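Local coordinates for protein citryl-CoA lyase (Hydrogenobacter thermophilus, PDB 6HXP) that probably cleaves citryl-CoA into acetyl-CoA and oxaloacetate, binds coenzyme A and belongs to the citrate synthase family, at residues Y137-R140 and F145-R148; R151-A156 and L184-D189. All coordinates share one frame; numbering follows the deposited sequence.

Contact 1 of 2, residues Y137-R140 and F145-R148; sequences YGHR and FDPR. With COA (coenzyme A), chain B.
The side chains of H139 and D146 both leave their backbones with CG anti to the N, at chi1 -166° for the histidine, which sends the imidazole toward the start of helix 147-158; R148, bent at chi3, folds its guanidinium back along the D146 carboxylate. R148 NH2 arrives at the ring edge, near the imidazole plane, 3.4 Å from H139 NE2. The two planes stand 88° apart and the angle is poor for a hydrogen bond, so this meeting is one of packing, while H139 ND1 bonds to the backbone N of Y141. R148 grips D146 side-on. R148 NE meets the syn lone pair of D146 OD1, which lies in the guanidinium plane (2.9 Å, nearly straight at 172°), and R148 NH2 reaches D146 OD2 at 2.8 Å to close the salt bridge. D146 also serves as the N-cap: its OD1, thus held by two donors, accepts the backbone N of R148 at 2.9 Å, on the anti side and tilted out of the carboxylate plane. A leucine at D146 would probably leave the guanidinium without its mate, free to turn away from the H139 ring, and the first turn of the helix without its cap. Behind the histidine the loop faces coenzyme A. Y137 O accepts from the adenine N6A at 3.0 Å, and R140 NH1 gives a longer bond of 3.3 Å to the phosphate oxygen O4A, although the arginine is poorly ordered. G138 CA lies close against OAP. The CoA-binding loop and the Asp-capped helix start together form part of the CoA site in a citrate synthase-type domain.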
loop_
_atom_site.group_PDB
_atom_site.type_symbol
_atom_site.label_atom_id
_atom_site.label_comp_id
_atom_site.label_asym_id
_atom_site.label_seq_id
_atom_site.Cartn_x
_atom_site.Cartn_y
_atom_site.Cartn_z
ATOM N N TYR A 137 13.921 -25.328 -2.166
ATOM C CA TYR A 137 15.172 -26.001 -1.874
ATOM C C TYR A 137 16.333 -25.031 -1.903
ATOM O O TYR A 137 16.355 -24.090 -2.706
ATOM C CB TYR A 137 15.414 -27.141 -2.866
ATOM C CG TYR A 137 14.336 -28.190 -2.754
ATOM C CD1 TYR A 137 13.149 -28.070 -3.464
ATOM C CD2 TYR A 137 14.453 -29.241 -1.853
ATOM C CE1 TYR A 137 12.084 -28.932 -3.242
ATOM C CE2 TYR A 137 13.426 -30.162 -1.685
ATOM C CZ TYR A 137 12.237 -30.000 -2.377
ATOM O OH TYR A 137 11.172 -30.841 -2.174
ATOM N N GLY A 138 17.308 -25.321 -1.049
ATOM C CA GLY A 138 18.526 -24.551 -0.911
ATOM C C GLY A 138 18.499 -23.480 0.158
ATOM O O GLY A 138 17.460 -22.903 0.455
ATOM N N HIS A 139 19.686 -23.165 0.704
ATOM C CA HIS A 139 19.838 -22.132 1.729
ATOM C C HIS A 139 21.265 -21.609 1.681
ATOM O O HIS A 139 22.171 -22.383 1.410
ATOM C CB HIS A 139 19.545 -22.712 3.119
ATOM C CG HIS A 139 19.347 -21.673 4.182
ATOM N ND1 HIS A 139 20.426 -21.081 4.834
ATOM C CD2 HIS A 139 18.202 -21.156 4.679
ATOM C CE1 HIS A 139 19.896 -20.242 5.716
ATOM N NE2 HIS A 139 18.555 -20.271 5.675
ATOM N N ARG A 140 21.458 -20.313 1.930
ATOM C CA ARG A 140 22.804 -19.709 1.896
ATOM C C ARG A 140 23.761 -20.298 2.940
ATOM O O ARG A 140 24.966 -20.378 2.689
ATOM C CB ARG A 140 22.739 -18.175 2.086
ATOM C CG ARG A 140 22.310 -17.362 0.862
ATOM C CD ARG A 140 23.349 -17.319 -0.258
ATOM N NE ARG A 140 24.614 -16.705 0.163
ATOM C CZ ARG A 140 25.823 -17.203 -0.090
ATOM N NH1 ARG A 140 25.955 -18.335 -0.772
ATOM N NH2 ARG A 140 26.910 -16.573 0.336
ATOM N N PHE A 145 20.890 -29.547 6.784
ATOM C CA PHE A 145 19.437 -29.501 6.938
ATOM C C PHE A 145 19.053 -28.143 7.444
ATOM O O PHE A 145 19.867 -27.468 8.080
ATOM C CB PHE A 145 18.896 -30.584 7.906
ATOM C CG PHE A 145 19.331 -30.447 9.351
ATOM C CD1 PHE A 145 20.538 -30.972 9.782
ATOM C CD2 PHE A 145 18.541 -29.775 10.271
ATOM C CE1 PHE A 145 20.945 -30.830 11.110
ATOM C CE2 PHE A 145 18.929 -29.664 11.599
ATOM C CZ PHE A 145 20.125 -30.196 12.014
ATOM N N ASP A 146 17.822 -27.733 7.132
ATOM C CA ASP A 146 17.264 -26.474 7.619
ATOM C C ASP A 146 16.596 -26.829 8.956
ATOM O O ASP A 146 15.655 -27.606 8.961
ATOM C CB ASP A 146 16.281 -25.908 6.604
ATOM C CG ASP A 146 15.695 -24.580 6.994
ATOM O OD1 ASP A 146 15.587 -24.306 8.221
ATOM O OD2 ASP A 146 15.373 -23.795 6.090
ATOM N N PRO A 147 17.082 -26.312 10.096
ATOM C CA PRO A 147 16.487 -26.712 11.385
ATOM C C PRO A 147 15.004 -26.375 11.504
ATOM O O PRO A 147 14.272 -27.034 12.221
ATOM C CB PRO A 147 17.315 -25.987 12.435
ATOM C CG PRO A 147 18.214 -25.118 11.744
ATOM C CD PRO A 147 18.199 -25.367 10.282
ATOM N N ARG A 148 14.552 -25.381 10.758
ATOM C CA ARG A 148 13.155 -24.986 10.802
ATOM C C ARG A 148 12.284 -26.028 10.096
ATOM O O ARG A 148 11.180 -26.352 10.548
ATOM C CB ARG A 148 12.985 -23.615 10.170
ATOM C CG ARG A 148 13.833 -22.533 10.849
ATOM C CD ARG A 148 14.018 -21.298 10.002
ATOM N NE ARG A 148 14.697 -21.598 8.740
ATOM C CZ ARG A 148 14.829 -20.711 7.759
ATOM N NH1 ARG A 148 14.396 -19.464 7.921
ATOM N NH2 ARG A 148 15.385 -21.063 6.609
HETATM N N1A COA B . 17.296 -26.034 -7.435
HETATM C C2A COA B . 18.269 -26.410 -8.275
HETATM N N3A COA B . 19.557 -26.049 -8.278
HETATM C C4A COA B . 19.822 -25.193 -7.282
HETATM C C5A COA B . 18.921 -24.708 -6.346
HETATM C C6A COA B . 17.594 -25.170 -6.438
HETATM N N6A COA B . 16.628 -24.821 -5.584
HETATM N N7A COA B . 19.553 -23.855 -5.455
HETATM C C8A COA B . 20.800 -23.853 -5.857
HETATM N N9A COA B . 21.037 -24.645 -6.951
HETATM C C1B COA B . 22.324 -24.943 -7.582
HETATM C C2B COA B . 23.398 -23.849 -7.449
HETATM O O2B COA B . 23.455 -23.066 -8.636
HETATM C C3B COA B . 24.652 -24.699 -7.269
HETATM O O3B COA B . 25.060 -25.257 -8.538
HETATM P P3B COA B . 26.569 -25.680 -8.969
HETATM O O7A COA B . 27.561 -25.350 -7.897
HETATM O O8A COA B . 26.516 -27.179 -9.282
HETATM O O9A COA B . 26.841 -24.932 -10.280
HETATM C C4B COA B . 24.141 -25.862 -6.426
HETATM O O4B COA B . 22.842 -26.126 -6.993
HETATM C C5B COA B . 23.985 -25.608 -4.947
HETATM O O5B COA B . 25.129 -24.898 -4.429
HETATM P P1A COA B . 25.021 -23.986 -3.089
HETATM O O1A COA B . 26.277 -23.232 -2.874
HETATM O O2A COA B . 24.656 -24.942 -1.953
HETATM O O3A COA B . 23.789 -22.995 -3.282
HETATM P P2A COA B . 23.689 -21.415 -3.448
HETATM O O4A COA B . 24.472 -20.733 -2.391
HETATM O O5A COA B . 24.162 -21.096 -4.868
HETATM O O6A COA B . 22.106 -21.017 -3.420
HETATM C CBP COA B . 20.167 -19.789 -2.608
HETATM C CCP COA B . 21.538 -20.364 -2.268
HETATM C CDP COA B . 19.378 -19.633 -1.298
HETATM C CEP COA B . 20.372 -18.401 -3.230
HETATM C CAP COA B . 19.366 -20.668 -3.604
HETATM O OAP COA B . 19.508 -22.061 -3.370
HETATM C C9P COA B . 17.890 -20.296 -3.705
HETATM O O9P COA B . 17.533 -19.348 -4.401
HETATM N N8P COA B . 17.030 -21.073 -3.039
HETATM C C7P COA B . 15.584 -20.943 -3.168
HETATM C C6P COA B . 15.083 -21.499 -4.487
HETATM C C5P COA B . 13.666 -21.074 -4.792
HETATM O O5P COA B . 12.742 -21.350 -4.030
HETATM N N4P COA B . 13.493 -20.421 -5.943
HETATM C C3P COA B . 12.237 -20.393 -6.682
HETATM C C2P COA B . 11.167 -19.525 -6.048
HETATM S S1P COA B . 11.860 -17.860 -5.858
#

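Contact 2 of 2, residues R151-A156 and L184-D189. With COA (coenzyme A), chain B.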
loop_
_atom_site.group_PDB
_atom_site.type_symbol
_atom_site.label_atom_id
_atom_site.label_comp_id
_atom_site.label_asym_id
_atom_site.label_seq_id
_atom_site.Cartn_x
_atom_site.Cartn_y
_atom_site.Cartn_z
ATOM N N ARG A 151 12.249 -29.148 12.447
ATOM C CA ARG A 151 11.321 -29.007 13.559
ATOM C C ARG A 151 9.879 -29.294 13.102
ATOM O O ARG A 151 9.141 -30.032 13.769
ATOM C CB ARG A 151 11.427 -27.601 14.149
ATOM C CG ARG A 151 10.479 -27.302 15.315
ATOM C CD ARG A 151 10.738 -28.228 16.467
ATOM N NE ARG A 151 9.866 -27.870 17.577
ATOM C CZ ARG A 151 9.503 -28.717 18.526
ATOM N NH1 ARG A 151 9.965 -29.967 18.524
ATOM N NH2 ARG A 151 8.654 -28.334 19.476
ATOM N N LEU A 152 9.491 -28.695 11.976
ATOM C CA LEU A 152 8.140 -28.878 11.446
ATOM C C LEU A 152 7.876 -30.349 11.053
ATOM O O LEU A 152 6.792 -30.876 11.327
ATOM C CB LEU A 152 7.897 -27.976 10.260
ATOM C CG LEU A 152 7.647 -26.525 10.612
ATOM C CD1 LEU A 152 7.734 -25.656 9.357
ATOM C CD2 LEU A 152 6.252 -26.341 11.269
ATOM N N MET A 153 8.846 -30.986 10.419
ATOM C CA MET A 153 8.702 -32.368 9.990
ATOM C C MET A 153 8.708 -33.304 11.179
ATOM O O MET A 153 7.992 -34.306 11.172
ATOM C CB MET A 153 9.722 -32.780 8.910
ATOM C CG MET A 153 9.548 -32.014 7.607
ATOM S SD MET A 153 7.888 -32.284 6.900
ATOM C CE MET A 153 7.971 -31.253 5.449
ATOM N N ASP A 154 9.490 -32.995 12.220
ATOM C CA ASP A 154 9.486 -33.834 13.427
ATOM C C ASP A 154 8.114 -33.780 14.054
ATOM O O ASP A 154 7.605 -34.813 14.492
ATOM C CB ASP A 154 10.509 -33.339 14.469
ATOM C CG ASP A 154 11.950 -33.639 14.134
ATOM O OD1 ASP A 154 12.193 -34.464 13.214
ATOM O OD2 ASP A 154 12.850 -33.038 14.788
ATOM N N ILE A 155 7.524 -32.592 14.123
ATOM C CA ILE A 155 6.156 -32.450 14.680
ATOM C C ILE A 155 5.163 -33.223 13.809
ATOM O O ILE A 155 4.340 -33.997 14.330
ATOM C CB ILE A 155 5.777 -30.961 14.800
ATOM C CG1 ILE A 155 6.650 -30.261 15.862
ATOM C CG2 ILE A 155 4.298 -30.815 15.183
ATOM C CD1 ILE A 155 6.648 -28.737 15.683
ATOM N N ALA A 156 5.259 -33.049 12.482
ATOM C CA ALA A 156 4.360 -33.766 11.562
ATOM C C ALA A 156 4.471 -35.289 11.780
ATOM O O ALA A 156 3.457 -35.969 11.769
ATOM C CB ALA A 156 4.715 -33.438 10.145
ATOM N N LEU A 184 21.315 -30.075 -1.065
ATOM C CA LEU A 184 20.518 -28.845 -1.137
ATOM C C LEU A 184 19.318 -29.112 -0.206
ATOM O O LEU A 184 18.481 -29.953 -0.515
ATOM C CB LEU A 184 19.995 -28.552 -2.549
ATOM C CG LEU A 184 20.824 -27.617 -3.410
ATOM C CD1 LEU A 184 20.386 -27.711 -4.832
ATOM C CD2 LEU A 184 20.704 -26.198 -2.944
ATOM N N VAL A 185 19.211 -28.358 0.868
ATOM C CA VAL A 185 18.188 -28.627 1.887
ATOM C C VAL A 185 16.789 -28.301 1.432
ATOM O O VAL A 185 16.583 -27.348 0.674
ATOM C CB VAL A 185 18.522 -27.884 3.212
ATOM C CG1 VAL A 185 19.942 -28.199 3.696
ATOM C CG2 VAL A 185 18.297 -26.391 3.100
ATOM N N LEU A 186 15.819 -28.997 2.019
ATOM C CA LEU A 186 14.407 -28.608 1.930
ATOM C C LEU A 186 14.320 -27.421 2.902
ATOM O O LEU A 186 14.489 -27.604 4.103
ATOM C CB LEU A 186 13.497 -29.749 2.384
ATOM C CG LEU A 186 12.005 -29.394 2.490
ATOM C CD1 LEU A 186 11.430 -29.019 1.161
ATOM C CD2 LEU A 186 11.215 -30.541 3.083
ATOM N N ASN A 187 14.144 -26.223 2.405
ATOM C CA ASN A 187 14.123 -25.033 3.253
ATOM C C ASN A 187 12.760 -24.820 3.850
ATOM O O ASN A 187 11.777 -25.503 3.493
ATOM C CB ASN A 187 14.667 -23.783 2.525
ATOM C CG ASN A 187 13.816 -23.299 1.388
ATOM O OD1 ASN A 187 12.596 -23.200 1.505
ATOM N ND2 ASN A 187 14.468 -22.876 0.293
ATOM N N VAL A 188 12.639 -23.864 4.780
ATOM C CA VAL A 188 11.383 -23.659 5.482
ATOM C C VAL A 188 10.221 -23.302 4.553
ATOM O O VAL A 188 9.070 -23.673 4.813
ATOM C CB VAL A 188 11.561 -22.643 6.640
ATOM C CG1 VAL A 188 11.759 -21.203 6.117
ATOM C CG2 VAL A 188 10.419 -22.744 7.623
ATOM N N ASP A 189 10.505 -22.667 3.401
ATOM C CA ASP A 189 9.419 -22.377 2.448
ATOM C C ASP A 189 8.888 -23.703 1.882
ATOM O O ASP A 189 7.676 -23.890 1.765
ATOM C CB ASP A 189 9.892 -21.534 1.249
ATOM C CG ASP A 189 10.347 -20.142 1.565
ATOM O OD1 ASP A 189 9.814 -19.558 2.515
ATOM O OD2 ASP A 189 11.229 -19.618 0.821
HETATM N N1A COA B . 17.296 -26.034 -7.435
HETATM C C2A COA B . 18.269 -26.410 -8.275
HETATM N N3A COA B . 19.557 -26.049 -8.278
HETATM C C4A COA B . 19.822 -25.193 -7.282
HETATM C C5A COA B . 18.921 -24.708 -6.346
HETATM C C6A COA B . 17.594 -25.170 -6.438
HETATM N N6A COA B . 16.628 -24.821 -5.584
HETATM N N7A COA B . 19.553 -23.855 -5.455
HETATM C C8A COA B . 20.800 -23.853 -5.857
HETATM N N9A COA B . 21.037 -24.645 -6.951
HETATM C C1B COA B . 22.324 -24.943 -7.582
HETATM C C2B COA B . 23.398 -23.849 -7.449
HETATM O O2B COA B . 23.455 -23.066 -8.636
HETATM C C3B COA B . 24.652 -24.699 -7.269
HETATM O O3B COA B . 25.060 -25.257 -8.538
HETATM P P3B COA B . 26.569 -25.680 -8.969
HETATM O O7A COA B . 27.561 -25.350 -7.897
HETATM O O8A COA B . 26.516 -27.179 -9.282
HETATM O O9A COA B . 26.841 -24.932 -10.280
HETATM C C4B COA B . 24.141 -25.862 -6.426
HETATM O O4B COA B . 22.842 -26.126 -6.993
HETATM C C5B COA B . 23.985 -25.608 -4.947
HETATM O O5B COA B . 25.129 -24.898 -4.429
HETATM P P1A COA B . 25.021 -23.986 -3.089
HETATM O O1A COA B . 26.277 -23.232 -2.874
HETATM O O2A COA B . 24.656 -24.942 -1.953
HETATM O O3A COA B . 23.789 -22.995 -3.282
HETATM P P2A COA B . 23.689 -21.415 -3.448
HETATM O O4A COA B . 24.472 -20.733 -2.391
HETATM O O5A COA B . 24.162 -21.096 -4.868
HETATM O O6A COA B . 22.106 -21.017 -3.420
HETATM C CBP COA B . 20.167 -19.789 -2.608
HETATM C CCP COA B . 21.538 -20.364 -2.268
HETATM C CDP COA B . 19.378 -19.633 -1.298
HETATM C CEP COA B . 20.372 -18.401 -3.230
HETATM C CAP COA B . 19.366 -20.668 -3.604
HETATM O OAP COA B . 19.508 -22.061 -3.370
HETATM C C9P COA B . 17.890 -20.296 -3.705
HETATM O O9P COA B . 17.533 -19.348 -4.401
HETATM N N8P COA B . 17.030 -21.073 -3.039
HETATM C C7P COA B . 15.584 -20.943 -3.168
HETATM C C6P COA B . 15.083 -21.499 -4.487
HETATM C C5P COA B . 13.666 -21.074 -4.792
HETATM O O5P COA B . 12.742 -21.350 -4.030
HETATM N N4P COA B . 13.493 -20.421 -5.943
HETATM C C3P COA B . 12.237 -20.393 -6.682
HETATM C C2P COA B . 11.167 -19.525 -6.048
HETATM S S1P COA B . 11.860 -17.860 -5.858
#
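M153 and L186 meet methyl to methyl, M153 CE lying 4.1 Å from L186 CD2, in the more deeply buried half of this apolar contact. The methionine bends at chi2 (-60°) and then runs out straight, which brings its methyl to the leucine branch, crossed at about a right angle. Helix 164-180 closes in around them, with C166 and E170 against M153 and A169 against L186, and Y137 also lies on the leucine. From the neighbouring residue of the helix, L152 CD1 touches V188 CG2 at 4.3 Å. This second pair is looser and lies nearer solvent on the V188 side, since the valine is only partly buried, whereas L152 itself is enclosed by A56 and S60 of helix 48-60, by I192 and I195, and by V28 of the second subunit. On the outer side of the helix, R151 NH2 bonds to V28 O of the second subunit. In the other segment N187, a buried polar residue, precedes helix 188-198 as its N-cap: N187 OD1 accepts a weak bond from D189 N at 2.9 Å and a further hydrogen bond from G190 N, while its ND2 bonds to G138 O. At the start of the segment, L184 lies between I176 and coenzyme A: L184 CD1 rests 3.6 Å from the adenine carbon C4A, and L184 CD2 stands at the same distance from N7A. Helix 147-158 is thereby packed by two hydrophobic pairs against the segment that leads from the adenine pocket into helix 188-198, in the largely helical fold of the citrate synthase family.

Contacts 1 and 2 share helix 147-158, the first at its capped N-terminus and the second one turn further on. Contact 1 is only partly buried: the H139 ring packs on an Asp–Arg pair held within 145-148, while its other segment bonds coenzyme A. Contact 2 is mostly buried and wholly apolar across its segments. The segments 137-140 and 184-189 run side by side between them: G138 N lies 2.8 Å from V185 O and G138 O lies 3.0 Å from N187 ND2, both probable hydrogen bonds. D146 OD2 also takes a weak bond from V188 N, tying the N-terminal ends of two helices. Both contacts reach coenzyme A and the second subunit.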